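PDB 4M59: chloroplast pentatricopeptide repeat protein 10 from Zea mays, which binds specific single-stranded RNA sites in two chloroplast intergenic regions, stabilising the transcripts by acting as a barrier to exonucleases. Local coordinates for residues L56-L59 with R60-G63; V173-D176 with G177-S181; I394-Y397 with G398-G401; R620-S623 with E624-A627. The protein carries 4 engineered substitutions. One frame throughout, in Å; residues are numbered along the deposited sequence.

Contact 1 (L56-L59 with R60-G63); sequences LALL and RWAG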
ATOM      1  N   LEU A  56     -21.877 -29.361  13.600  1.00 78.58           N
ATOM      2  CA  LEU A  56     -21.491 -29.967  12.347  1.00 76.72           C
ATOM      3  C   LEU A  56     -20.870 -31.319  12.609  1.00 80.02           C
ATOM      4  O   LEU A  56     -21.161 -32.284  11.930  1.00 80.20           O
ATOM      5  CB  LEU A  56     -20.484 -29.076  11.644  1.00 78.93           C
ATOM      6  CG  LEU A  56     -20.585 -28.894  10.139  1.00 74.41           C
ATOM      7  CD1 LEU A  56     -19.336 -28.249   9.651  1.00 71.25           C
ATOM      8  CD2 LEU A  56     -20.765 -30.202   9.454  1.00 75.44           C
ATOM      9  N   ALA A  57     -20.004 -31.372  13.601  1.00 68.21           N
ATOM     10  CA  ALA A  57     -19.285 -32.587  13.899  1.00 68.09           C
ATOM     11  C   ALA A  57     -20.228 -33.690  14.314  1.00 69.88           C
ATOM     12  O   ALA A  57     -19.988 -34.858  14.046  1.00 69.99           O
ATOM     13  CB  ALA A  57     -18.295 -32.330  14.985  1.00 66.88           C
ATOM     14  N   LEU A  58     -21.301 -33.313  15.005  1.00 69.72           N
ATOM     15  CA  LEU A  58     -22.298 -34.275  15.450  1.00 69.96           C
ATOM     16  C   LEU A  58     -23.080 -34.783  14.248  1.00 68.78           C
ATOM     17  O   LEU A  58     -23.353 -35.975  14.128  1.00 69.22           O
ATOM     18  CB  LEU A  58     -23.245 -33.633  16.463  1.00 76.73           C
ATOM     19  CG  LEU A  58     -24.251 -34.559  17.148  1.00 76.94           C
ATOM     20  CD1 LEU A  58     -23.548 -35.762  17.754  1.00 78.34           C
ATOM     21  CD2 LEU A  58     -25.032 -33.802  18.208  1.00 77.11           C
ATOM     22  N   LEU A  59     -23.428 -33.862  13.360  1.00 73.59           N
ATOM     23  CA  LEU A  59     -24.134 -34.189  12.145  1.00 71.61           C
ATOM     24  C   LEU A  59     -23.387 -35.256  11.397  1.00 73.44           C
ATOM     25  O   LEU A  59     -23.945 -36.256  10.985  1.00 73.39           O
ATOM     26  CB  LEU A  59     -24.204 -32.952  11.279  1.00 73.03           C
ATOM     27  CG  LEU A  59     -25.551 -32.547  10.718  1.00 69.63           C
ATOM     28  CD1 LEU A  59     -25.296 -31.791   9.472  1.00 66.61           C
ATOM     29  CD2 LEU A  59     -26.415 -33.732  10.439  1.00 69.58           C
ATOM     30  N   ARG A  60     -22.095 -35.014  11.212  1.00 84.99           N
ATOM     31  CA  ARG A  60     -21.231 -35.948  10.507  1.00 85.05           C
ATOM     32  C   ARG A  60     -21.136 -37.248  11.285  1.00 86.14           C
ATOM     33  O   ARG A  60     -21.054 -38.328  10.701  1.00 86.29           O
ATOM     34  CB  ARG A  60     -19.838 -35.350  10.311  1.00 91.39           C
ATOM     35  CG  ARG A  60     -19.845 -33.897   9.866  1.00 89.53           C
ATOM     36  CD  ARG A  60     -18.684 -33.600   8.931  1.00 85.88           C
ATOM     37  NE  ARG A  60     -19.001 -33.932   7.548  1.00 84.94           N
ATOM     38  CZ  ARG A  60     -18.987 -33.056   6.548  1.00 81.74           C
ATOM     39  NH1 ARG A  60     -18.668 -31.791   6.779  1.00 78.71           N
ATOM     40  NH2 ARG A  60     -19.291 -33.448   5.319  1.00 81.49           N
ATOM     41  N   TRP A  61     -21.153 -37.143  12.609  1.00 71.47           N
ATOM     42  CA  TRP A  61     -21.117 -38.326  13.445  1.00 72.52           C
ATOM     43  C   TRP A  61     -22.394 -39.086  13.276  1.00 72.71           C
ATOM     44  O   TRP A  61     -22.392 -40.218  12.818  1.00 73.09           O
ATOM     45  CB  TRP A  61     -20.965 -37.973  14.911  1.00 81.46           C
ATOM     46  CG  TRP A  61     -20.902 -39.184  15.776  1.00 82.51           C
ATOM     47  CD1 TRP A  61     -19.822 -39.974  15.981  1.00 82.86           C
ATOM     48  CD2 TRP A  61     -21.965 -39.754  16.537  1.00 83.08           C
ATOM     49  NE1 TRP A  61     -20.138 -41.002  16.825  1.00 83.95           N
ATOM     50  CE2 TRP A  61     -21.452 -40.889  17.181  1.00 84.03           C
ATOM     51  CE3 TRP A  61     -23.298 -39.419  16.736  1.00 82.50           C
ATOM     52  CZ2 TRP A  61     -22.224 -41.678  18.012  1.00 84.62           C
ATOM     53  CZ3 TRP A  61     -24.058 -40.209  17.550  1.00 82.86           C
ATOM     54  CH2 TRP A  61     -23.524 -41.322  18.184  1.00 83.99           C
ATOM     55  N   ALA A  62     -23.488 -38.441  13.649  1.00 61.86           N
ATOM     56  CA  ALA A  62     -24.810 -39.032  13.567  1.00 60.97           C
ATOM     57  C   ALA A  62     -25.063 -39.571  12.179  1.00 60.30           C
ATOM     58  O   ALA A  62     -25.558 -40.673  12.008  1.00 60.69           O
ATOM     59  CB  ALA A  62     -25.852 -38.016  13.933  1.00 68.43           C
ATOM     60  N   GLY A  63     -24.692 -38.786  11.186  1.00 64.09           N
ATOM     61  CA  GLY A  63     -24.826 -39.208   9.817  1.00 63.58           C
ATOM     62  C   GLY A  63     -24.133 -40.523   9.583  1.00 65.10           C
ATOM     63  O   GLY A  63     -24.659 -41.392   8.914  1.00 64.80           O
TER
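Arg60 lies alongside Leu56, one turn further on in helix 52-65, and the two side chains point the same way. This is ordinary i to i+4 alpha-helix packing within a protein built as a superhelical solenoid of helices. Among the backbone bonds that join the two segments, Arg60 N to Leu56 O is 3.0 Å long and nearly straight at 167° on the hydrogen. Trp61 N is bonded in the same way to Ala57 O, though less straight. The arginine leaves the helix with CG beside its own backbone N (chi1 -44°), which carries the aliphatic chain along Leu56; from there it bends at chi2 and chi3. Leu56 CD2 meets it near its root and at its tip, 3.8 Å from Arg60 CG and from Arg60 NH1. The charged end has its stronger partner outside, Arg60 NE forming a salt bridge with Glu95 of helix 86-95. With an alanine here, Glu95 would probably be left without its positive mate, and Leu56 would lose the chain that covers CD2. Leu59, also buried, joins across through its backbone, Leu59 O accepting from Gly63 N, while its side chain touches Leu43 of helix 39-47. Leu58 reaches Leu42 and Leu43 of that helix, as well as Leu27 of helix 23-29. Its CG is anti to the backbone N (chi1 -173°), which brings one methyl obliquely to the indole of Trp61, with Leu58 CD1 3.8 Å from Trp61 CE3.

Contact 2 (V173-D176 with G177-S181); sequences VEPD and GFTAS. With nucleotides of chain D.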
ATOM      1  N   VAL A 173     -44.060 -16.740 -10.488  1.00 94.58           N
ATOM      2  CA  VAL A 173     -43.030 -16.120  -9.663  1.00 91.74           C
ATOM      3  C   VAL A 173     -42.576 -14.819 -10.306  1.00 91.85           C
ATOM      4  O   VAL A 173     -42.072 -14.815 -11.428  1.00 90.68           O
ATOM      5  CB  VAL A 173     -41.814 -17.048  -9.483  1.00 86.31           C
ATOM      6  CG1 VAL A 173     -41.014 -16.641  -8.253  1.00 85.73           C
ATOM      7  CG2 VAL A 173     -42.264 -18.497  -9.378  1.00 86.65           C
ATOM      8  N   GLU A 174     -42.758 -13.712  -9.594  1.00110.38           N
ATOM      9  CA  GLU A 174     -42.439 -12.407 -10.141  1.00111.62           C
ATOM     10  C   GLU A 174     -41.060 -11.925  -9.725  1.00111.45           C
ATOM     11  O   GLU A 174     -40.705 -11.930  -8.546  1.00112.78           O
ATOM     12  CB  GLU A 174     -43.498 -11.384  -9.728  1.00123.48           C
ATOM     13  CG  GLU A 174     -44.296 -10.813 -10.888  1.00125.01           C
ATOM     14  CD  GLU A 174     -45.772 -11.136 -10.795  0.79127.96           C
ATOM     15  OE1 GLU A 174     -46.266 -11.924 -11.628  1.00129.16           O
ATOM     16  OE2 GLU A 174     -46.444 -10.602  -9.884  1.00130.86           O
ATOM     17  N   PRO A 175     -40.290 -11.508 -10.721  1.00 71.79           N
ATOM     18  CA  PRO A 175     -38.952 -10.965 -10.523  1.00 73.50           C
ATOM     19  C   PRO A 175     -38.973  -9.781  -9.595  1.00 77.31           C
ATOM     20  O   PRO A 175     -40.012  -9.184  -9.381  1.00 78.59           O
ATOM     21  CB  PRO A 175     -38.565 -10.514 -11.925  1.00 76.34           C
ATOM     22  CG  PRO A 175     -39.303 -11.395 -12.801  1.00 73.34           C
ATOM     23  CD  PRO A 175     -40.618 -11.608 -12.146  1.00 73.38           C
ATOM     24  N   ASP A 176     -37.815  -9.447  -9.046  1.00 72.37           N
ATOM     25  CA  ASP A 176     -37.707  -8.295  -8.174  1.00 75.49           C
ATOM     26  C   ASP A 176     -36.480  -7.465  -8.498  1.00 76.06           C
ATOM     27  O   ASP A 176     -35.935  -7.551  -9.587  1.00 74.46           O
ATOM     28  CB  ASP A 176     -37.713  -8.725  -6.705  1.00 73.86           C
ATOM     29  CG  ASP A 176     -36.419  -9.334  -6.272  1.00 73.74           C
ATOM     30  OD1 ASP A 176     -35.714  -9.907  -7.120  1.00 71.82           O
ATOM     31  OD2 ASP A 176     -36.102  -9.239  -5.075  1.00 75.59           O
ATOM     32  N   GLY A 177     -36.067  -6.648  -7.551  1.00 67.87           N
ATOM     33  CA  GLY A 177     -34.896  -5.828  -7.732  1.00 67.28           C
ATOM     34  C   GLY A 177     -33.665  -6.684  -7.749  1.00 64.68           C
ATOM     35  O   GLY A 177     -32.710  -6.381  -8.444  1.00 62.11           O
ATOM     36  N   PHE A 178     -33.687  -7.756  -6.977  1.00 69.73           N
ATOM     37  CA  PHE A 178     -32.568  -8.673  -6.940  1.00 66.57           C
ATOM     38  C   PHE A 178     -32.449  -9.380  -8.258  1.00 63.58           C
ATOM     39  O   PHE A 178     -31.367  -9.732  -8.692  1.00 58.96           O
ATOM     40  CB  PHE A 178     -32.755  -9.702  -5.841  1.00 67.92           C
ATOM     41  CG  PHE A 178     -32.238  -9.268  -4.510  1.00 69.18           C
ATOM     42  CD1 PHE A 178     -32.997  -8.480  -3.684  1.00 73.04           C
ATOM     43  CD2 PHE A 178     -31.000  -9.663  -4.080  1.00 65.96           C
ATOM     44  CE1 PHE A 178     -32.523  -8.094  -2.471  1.00 74.27           C
ATOM     45  CE2 PHE A 178     -30.532  -9.278  -2.864  1.00 67.53           C
ATOM     46  CZ  PHE A 178     -31.287  -8.493  -2.063  1.00 71.63           C
ATOM     47  N   THR A 179     -33.583  -9.588  -8.897  1.00 59.31           N
ATOM     48  CA  THR A 179     -33.610 -10.253 -10.175  1.00 57.23           C
ATOM     49  C   THR A 179     -33.044  -9.349 -11.227  1.00 55.44           C
ATOM     50  O   THR A 179     -32.177  -9.723 -11.993  1.00 51.05           O
ATOM     51  CB  THR A 179     -35.030 -10.583 -10.554  1.00 57.79           C
ATOM     52  OG1 THR A 179     -35.678 -11.221  -9.453  1.00 57.17           O
ATOM     53  CG2 THR A 179     -35.033 -11.499 -11.722  1.00 53.09           C
ATOM     54  N   ALA A 180     -33.550  -8.131 -11.249  1.00 62.07           N
ATOM     55  CA  ALA A 180     -33.186  -7.152 -12.238  1.00 61.08           C
ATOM     56  C   ALA A 180     -31.705  -6.836 -12.223  1.00 57.68           C
ATOM     57  O   ALA A 180     -31.065  -6.794 -13.262  1.00 55.27           O
ATOM     58  CB  ALA A 180     -33.971  -5.916 -12.022  1.00 58.05           C
ATOM     59  N   SER A 181     -31.170  -6.588 -11.033  1.00 62.94           N
ATOM     60  CA  SER A 181     -29.758  -6.243 -10.899  1.00 59.89           C
ATOM     61  C   SER A 181     -28.875  -7.408 -11.326  1.00 56.16           C
ATOM     62  O   SER A 181     -27.768  -7.211 -11.821  1.00 54.02           O
ATOM     63  CB  SER A 181     -29.440  -5.839  -9.460  1.00 63.53           C
ATOM     64  OG  SER A 181     -30.184  -6.615  -8.537  1.00 65.78           O
TER
ATOM     65  P     A D   3     -25.587 -11.955  -3.074  1.00 64.58           P
ATOM     66  OP1   A D   3     -24.158 -12.172  -3.392  1.00 68.51           O
ATOM     67  OP2   A D   3     -25.957 -11.295  -1.791  1.00 58.89           O
ATOM     68  O5'   A D   3     -26.239 -11.133  -4.271  1.00 54.26           O
ATOM     69  C5'   A D   3     -25.971 -11.480  -5.616  1.00 58.26           C
ATOM     70  C4'   A D   3     -26.523 -10.456  -6.570  1.00 58.81           C
ATOM     71  O4'   A D   3     -27.840 -10.041  -6.125  1.00 62.72           O
ATOM     72  C3'   A D   3     -25.751  -9.156  -6.681  1.00 57.69           C
ATOM     73  O3'   A D   3     -24.620  -9.266  -7.529  1.00 64.27           O
ATOM     74  C2'   A D   3     -26.813  -8.191  -7.190  1.00 60.29           C
ATOM     75  O2'   A D   3     -27.030  -8.374  -8.577  1.00 60.55           O
ATOM     76  C1'   A D   3     -28.046  -8.681  -6.435  1.00 59.09           C
ATOM     77  N9    A D   3     -28.284  -7.922  -5.192  1.00 53.40           N
ATOM     78  C8    A D   3     -27.613  -7.954  -3.997  1.00 54.42           C
ATOM     79  N7    A D   3     -28.091  -7.121  -3.105  1.00 57.94           N
ATOM     80  C5    A D   3     -29.139  -6.487  -3.756  1.00 63.96           C
ATOM     81  C6    A D   3     -30.056  -5.495  -3.358  1.00 64.28           C
ATOM     82  N6    A D   3     -30.069  -4.932  -2.151  1.00 82.05           N
ATOM     83  N1    A D   3     -30.975  -5.090  -4.256  1.00 58.89           N
ATOM     84  C2    A D   3     -30.972  -5.650  -5.470  1.00 62.09           C
ATOM     85  N3    A D   3     -30.166  -6.589  -5.962  1.00 56.48           N
ATOM     86  C4    A D   3     -29.259  -6.962  -5.048  1.00 63.49           C
ATOM     87  P     U D   2     -27.681 -14.220   1.673  1.00 79.90           P
ATOM     88  OP1   U D   2     -26.216 -13.967   1.686  1.00 68.54           O
ATOM     89  OP2   U D   2     -28.587 -13.304   2.403  1.00 71.55           O
ATOM     90  O5'   U D   2     -28.143 -14.272   0.148  1.00 69.34           O
ATOM     91  C5'   U D   2     -27.563 -15.193  -0.765  1.00 72.24           C
ATOM     92  C4'   U D   2     -27.993 -14.900  -2.179  1.00 64.76           C
ATOM     93  O4'   U D   2     -29.435 -14.996  -2.285  1.00 66.68           O
ATOM     94  C3'   U D   2     -27.677 -13.498  -2.681  1.00 57.81           C
ATOM     95  O3'   U D   2     -26.335 -13.376  -3.125  1.00 63.85           O
ATOM     96  C2'   U D   2     -28.721 -13.279  -3.772  1.00 58.30           C
ATOM     97  O2'   U D   2     -28.324 -13.900  -4.985  1.00 53.52           O
ATOM     98  C1'   U D   2     -29.923 -14.042  -3.206  1.00 56.72           C
ATOM     99  N1    U D   2     -30.887 -13.160  -2.505  1.00 66.74           N
ATOM    100  C2    U D   2     -31.998 -12.714  -3.202  1.00 63.95           C
ATOM    101  O2    U D   2     -32.216 -13.005  -4.364  1.00 64.95           O
ATOM    102  N3    U D   2     -32.855 -11.906  -2.492  1.00 60.67           N
ATOM    103  C4    U D   2     -32.717 -11.511  -1.180  1.00 57.37           C
ATOM    104  O4    U D   2     -33.566 -10.780  -0.671  1.00 75.50           O
ATOM    105  C5    U D   2     -31.550 -12.010  -0.527  1.00 59.63           C
ATOM    106  C6    U D   2     -30.699 -12.800  -1.190  1.00 69.55           C
TER
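Asp176 accepts the amide of Thr179 through its side chain, with Thr179 N 2.8 Å from Asp176 OD1. This is an N-cap bond, made at the residue just before helix 177-188 and reaching the third residue of that helix. The amide meets the oxygen from 35° above the carboxylate plane, with the N-H bent to 137°. Asp176 CG sits between its backbone N and carbonyl carbon (chi1 75°), which swings the carboxylate back over the helix start. Thr179 OG1 stands 2.7 Å from the same OD1, and Asn145 of helix 141-151 hydrogen-bonds both groups, giving the cap a second shell. The first full helical turn is closed by Ala180 N on Asp176 O at 3.0 Å. Further out, Pro175 CB packs on Thr179 CG2 at 3.7 Å. Asp176 OD2 lies at the edge of the Phe178 ring, near its plane, and the carboxylate and ring planes are only slightly inclined to each other. That ring slots between successive RNA bases, as hydrophobic residues at the start of PPR repeats do in RNA-bound PPR proteins. N3 of U2 of chain D lies over the ring centre, and A3 of chain D lies over the opposite face, offset toward the rim, with its C5 3.2 Å from Phe178 CE2. One turn on, Ser181 OG is 2.6 Å from N3 of that adenine.

Contact 3 (I394-Y397 with G398-G401); sequences IAAY and GRCG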
ATOM      1  N   ILE A 394       8.473  18.198  13.904  1.00 59.58           N
ATOM      2  CA  ILE A 394       9.765  17.555  13.954  1.00 59.67           C
ATOM      3  C   ILE A 394       9.814  16.399  12.965  1.00 57.35           C
ATOM      4  O   ILE A 394      10.828  16.159  12.324  1.00 57.10           O
ATOM      5  CB  ILE A 394      10.047  17.065  15.362  1.00 59.98           C
ATOM      6  CG1 ILE A 394      10.255  18.258  16.281  1.00 63.32           C
ATOM      7  CG2 ILE A 394      11.262  16.199  15.397  1.00 59.96           C
ATOM      8  CD1 ILE A 394      10.415  17.894  17.698  1.00 65.40           C
ATOM      9  N   ALA A 395       8.696  15.707  12.817  1.00 76.22           N
ATOM     10  CA  ALA A 395       8.623  14.553  11.945  1.00 74.88           C
ATOM     11  C   ALA A 395       8.706  14.932  10.480  1.00 73.70           C
ATOM     12  O   ALA A 395       9.402  14.289   9.709  1.00 73.74           O
ATOM     13  CB  ALA A 395       7.365  13.789  12.211  1.00 68.73           C
ATOM     14  N   ALA A 396       7.992  15.979  10.093  1.00 65.31           N
ATOM     15  CA  ALA A 396       8.020  16.440   8.712  1.00 64.25           C
ATOM     16  C   ALA A 396       9.379  17.001   8.333  1.00 64.62           C
ATOM     17  O   ALA A 396       9.917  16.654   7.298  1.00 64.33           O
ATOM     18  CB  ALA A 396       6.949  17.462   8.472  1.00 58.65           C
ATOM     19  N   TYR A 397       9.918  17.870   9.182  1.00 55.17           N
ATOM     20  CA  TYR A 397      11.245  18.428   8.962  1.00 55.73           C
ATOM     21  C   TYR A 397      12.273  17.304   8.974  1.00 56.50           C
ATOM     22  O   TYR A 397      13.329  17.407   8.351  1.00 56.82           O
ATOM     23  CB  TYR A 397      11.577  19.466  10.037  1.00 54.86           C
ATOM     24  CG  TYR A 397      11.263  20.887   9.632  1.00 54.32           C
ATOM     25  CD1 TYR A 397      11.287  21.274   8.299  1.00 52.62           C
ATOM     26  CD2 TYR A 397      10.940  21.842  10.584  1.00 55.60           C
ATOM     27  CE1 TYR A 397      11.000  22.572   7.926  1.00 51.93           C
ATOM     28  CE2 TYR A 397      10.651  23.145  10.222  1.00 54.58           C
ATOM     29  CZ  TYR A 397      10.683  23.503   8.892  1.00 52.68           C
ATOM     30  OH  TYR A 397      10.397  24.799   8.525  1.00 51.51           O
ATOM     31  N   GLY A 398      11.952  16.232   9.691  1.00 54.64           N
ATOM     32  CA  GLY A 398      12.810  15.074   9.753  1.00 55.81           C
ATOM     33  C   GLY A 398      12.604  14.163   8.578  1.00 55.48           C
ATOM     34  O   GLY A 398      13.471  13.393   8.209  1.00 57.03           O
ATOM     35  N   ARG A 399      11.433  14.268   7.982  1.00 67.60           N
ATOM     36  CA  ARG A 399      11.066  13.427   6.860  1.00 67.76           C
ATOM     37  C   ARG A 399      11.648  13.944   5.555  1.00 67.78           C
ATOM     38  O   ARG A 399      11.959  13.176   4.660  1.00 69.18           O
ATOM     39  CB  ARG A 399       9.552  13.349   6.777  1.00 68.16           C
ATOM     40  CG  ARG A 399       9.025  12.308   5.849  1.00 68.90           C
ATOM     41  CD  ARG A 399       7.806  11.662   6.447  1.00 68.50           C
ATOM     42  NE  ARG A 399       6.931  12.619   7.100  1.00 66.90           N
ATOM     43  CZ  ARG A 399       5.978  13.290   6.479  1.00 65.94           C
ATOM     44  NH1 ARG A 399       5.785  13.111   5.184  1.00 66.21           N
ATOM     45  NH2 ARG A 399       5.223  14.141   7.152  1.00 65.24           N
ATOM     46  N   CYS A 400      11.805  15.245   5.451  1.00 72.65           N
ATOM     47  CA  CYS A 400      12.429  15.836   4.296  1.00 72.58           C
ATOM     48  C   CYS A 400      13.918  15.869   4.484  1.00 73.95           C
ATOM     49  O   CYS A 400      14.671  15.923   3.552  1.00 74.62           O
ATOM     50  CB  CYS A 400      11.887  17.229   4.044  1.00 72.60           C
ATOM     51  SG  CYS A 400      11.776  18.300   5.385  1.00 72.29           S
ATOM     52  N   GLY A 401      14.357  15.850   5.718  1.00 67.00           N
ATOM     53  CA  GLY A 401      15.765  15.745   5.992  1.00 68.78           C
ATOM     54  C   GLY A 401      16.349  17.033   6.490  1.00 68.45           C
ATOM     55  O   GLY A 401      17.553  17.198   6.510  1.00 69.74           O
TER
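Ile394 O receives the amide of Gly398 at 2.9 Å, a weak bond. The isoleucine's side chain turns the other way, onto Met409 and Met413 of helix 403-413 and Ala427 and Leu428 of helix 422-435. Ala395 O is approached by Arg399 N, again through a weak bond, and the arginine's CB lies close to that oxygen. At Ala396 the carbonyl takes two amides: a weak one from Arg399 N and a better one from Cys400 N, 3.0 Å long with 150° at the hydrogen. Ala396 lies obliquely to the guanidinium, its CA the nearer atom, with Ala396 CB 4.0 Å from Arg399 NH2. That placing follows from Arg399 CG lying anti to the backbone N (chi1 -168°) and from bends at chi2 and chi3, which tilt the chain back toward Ala396. The stretch is the C-terminal part of helix 387-400, the first helix of the helical hairpin in the predicted tenth PPR repeat. The arginine's polar end serves the preceding repeat: NH2 is hydrogen-bonded weakly to Leu359 O, the last residue of helix 352-359, and NH1 to Val361 O just beyond it. Tyr397 sends its ring to helix 367-380, where OH is hydrogen-bonded to Thr372, while its ring edge borders Cys400 with Tyr397 CD1 4.2 Å from Cys400 SG. Tyr397 O takes Gly401 N at 3.2 Å. Gly401 has phi 107°, where a beta carbon would be jammed against the carbonyl oxygen of Cys400.

Contact 4 (R620-S623 with E624-A627); sequences RVLS and EMVA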
ATOM      1  N   ARG A 620      33.545  -5.655 -29.289  0.64 78.29           N
ATOM      2  CA  ARG A 620      32.423  -6.332 -29.930  0.64 78.29           C
ATOM      3  C   ARG A 620      31.094  -5.975 -29.267  0.64 75.80           C
ATOM      4  O   ARG A 620      30.087  -5.761 -29.943  0.64 75.82           O
ATOM      5  CB  ARG A 620      32.625  -7.850 -29.903  0.64 79.32           C
ATOM      6  CG  ARG A 620      31.856  -8.598 -30.980  0.64 80.73           C
ATOM      7  CD  ARG A 620      31.703 -10.068 -30.625  0.64 86.21           C
ATOM      8  NE  ARG A 620      30.862 -10.260 -29.449  0.64 83.94           N
ATOM      9  CZ  ARG A 620      31.135 -11.112 -28.467  0.64 87.48           C
ATOM     10  NH1 ARG A 620      32.230 -11.859 -28.521  0.64 94.07           N
ATOM     11  NH2 ARG A 620      30.314 -11.224 -27.433  0.64 84.81           N
ATOM     12  N   VAL A 621      31.106  -5.909 -27.941  1.00105.43           N
ATOM     13  CA  VAL A 621      29.917  -5.595 -27.175  1.00102.76           C
ATOM     14  C   VAL A 621      29.553  -4.141 -27.341  1.00100.79           C
ATOM     15  O   VAL A 621      28.407  -3.805 -27.579  1.00 99.95           O
ATOM     16  CB  VAL A 621      30.162  -5.863 -25.690  1.00104.60           C
ATOM     17  CG1 VAL A 621      28.909  -5.621 -24.899  1.00102.26           C
ATOM     18  CG2 VAL A 621      30.632  -7.278 -25.504  1.00108.76           C
ATOM     19  N   LEU A 622      30.546  -3.278 -27.218  1.00106.58           N
ATOM     20  CA  LEU A 622      30.327  -1.851 -27.327  1.00105.49           C
ATOM     21  C   LEU A 622      29.722  -1.527 -28.665  1.00106.48           C
ATOM     22  O   LEU A 622      28.898  -0.627 -28.778  1.00106.09           O
ATOM     23  CB  LEU A 622      31.644  -1.110 -27.178  1.00109.16           C
ATOM     24  CG  LEU A 622      31.652   0.295 -27.756  1.00109.56           C
ATOM     25  CD1 LEU A 622      30.842   1.220 -26.894  1.00108.32           C
ATOM     26  CD2 LEU A 622      33.064   0.788 -27.897  1.00110.56           C
ATOM     27  N   SER A 623      30.136  -2.268 -29.678  1.00105.16           N
ATOM     28  CA  SER A 623      29.661  -2.035 -31.021  1.00106.53           C
ATOM     29  C   SER A 623      28.151  -2.093 -31.040  1.00105.74           C
ATOM     30  O   SER A 623      27.479  -1.109 -31.322  1.00105.63           O
ATOM     31  CB  SER A 623      30.232  -3.081 -31.959  1.00110.41           C
ATOM     32  OG  SER A 623      29.854  -2.803 -33.285  1.00111.87           O
ATOM     33  N   GLU A 624      27.622  -3.277 -30.763  1.00107.24           N
ATOM     34  CA  GLU A 624      26.185  -3.510 -30.791  1.00106.67           C
ATOM     35  C   GLU A 624      25.459  -2.575 -29.839  1.00104.95           C
ATOM     36  O   GLU A 624      24.345  -2.134 -30.113  0.49105.00           O
ATOM     37  CB  GLU A 624      25.872  -4.968 -30.444  0.53103.81           C
ATOM     38  CG  GLU A 624      26.619  -5.982 -31.291  0.61106.60           C
ATOM     39  CD  GLU A 624      27.048  -7.199 -30.495  0.20107.75           C
ATOM     40  OE1 GLU A 624      27.790  -8.040 -31.044  1.00110.92           O
ATOM     41  OE2 GLU A 624      26.641  -7.315 -29.319  0.93105.96           O
ATOM     42  N   MET A 625      26.099  -2.274 -28.714  1.00109.51           N
ATOM     43  CA  MET A 625      25.497  -1.417 -27.742  1.00108.50           C
ATOM     44  C   MET A 625      25.072  -0.194 -28.466  1.00109.62           C
ATOM     45  O   MET A 625      23.965   0.223 -28.390  1.00110.09           O
ATOM     46  CB  MET A 625      26.542  -1.069 -26.716  1.00108.93           C
ATOM     47  CG  MET A 625      26.052  -0.297 -25.580  1.00108.27           C
ATOM     48  SD  MET A 625      27.416   0.350 -24.654  1.00107.65           S
ATOM     49  CE  MET A 625      26.593   0.690 -23.140  1.00106.99           C
ATOM     50  N   VAL A 626      25.971   0.363 -29.234  1.00117.52           N
ATOM     51  CA  VAL A 626      25.625   1.520 -30.022  1.00119.19           C
ATOM     52  C   VAL A 626      24.648   1.145 -31.127  1.00120.26           C
ATOM     53  O   VAL A 626      23.842   1.964 -31.554  1.00121.68           O
ATOM     54  CB  VAL A 626      26.860   2.193 -30.604  1.00131.77           C
ATOM     55  CG1 VAL A 626      26.518   3.602 -31.015  1.00133.68           C
ATOM     56  CG2 VAL A 626      27.949   2.225 -29.575  1.00130.53           C
ATOM     57  N   ALA A 627      24.699  -0.098 -31.571  1.00102.25           N
ATOM     58  CA  ALA A 627      23.805  -0.534 -32.624  1.00103.32           C
ATOM     59  C   ALA A 627      22.380  -0.597 -32.110  1.00102.77           C
ATOM     60  O   ALA A 627      21.434  -0.311 -32.841  1.00103.91           O
ATOM     61  CB  ALA A 627      24.226  -1.869 -33.167  1.00105.03           C
TER
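Val621 O and Met625 N are joined at 3.0 Å, the first of three consecutive i to i+4 backbone bonds across the two segments. Val626 N on Leu622 O follows at 3.1 Å, with 163° at its hydrogen, and Ala627 N on Ser623 O closes the last turn of helix 615-627. Leu622 has CG anti to the backbone N (chi1 159°), which brings one methyl forward over the next turn. There Leu622 CD1 stands 4.1 Å from Val626 CG2 and 4.2 Å from Met625 SD. In the predicted sixteenth PPR repeat this is the second helix of the hairpin, and it packs on the first, helix 599-612, where Val621 and Met625 both touch Tyr602. On another flank Arg620 and Glu624 run side by side, pointing the same way. The glutamate chain, bent at chi2, brings Glu624 CD to 3.4 Å from Arg620 O. Arg620 NE is 4.1 Å from Glu624 OE1, beyond a salt bridge, although the oxygen lies near the guanidinium plane, at its edge. Arg620 makes its salt bridges to Glu583 and Glu617 instead. A lysine in place of Glu624 would probably put a like charge beside Arg620 where a negative one now lies, and might disturb its pairing with those two glutamates.

From the N terminus the four contacts come strictly in series; none nests in or crosses another, and none closes a loop, because the two segments of each are directly joined. Contacts 1, 3 and 4 lie within single helices, 52-65, 387-400 and 615-627, while contact 2 spans the junction of a loop with helix 177-188 and is the one that includes RNA nucleotides. Centres of contacts 1 and 2 are about 37 Å apart, those of 2 and 3 about 57 Å, and those of 3 and 4 about 46 Å. Side chains of each also touch neighbouring helices, so they sample separate points along one extended solenoid without touching.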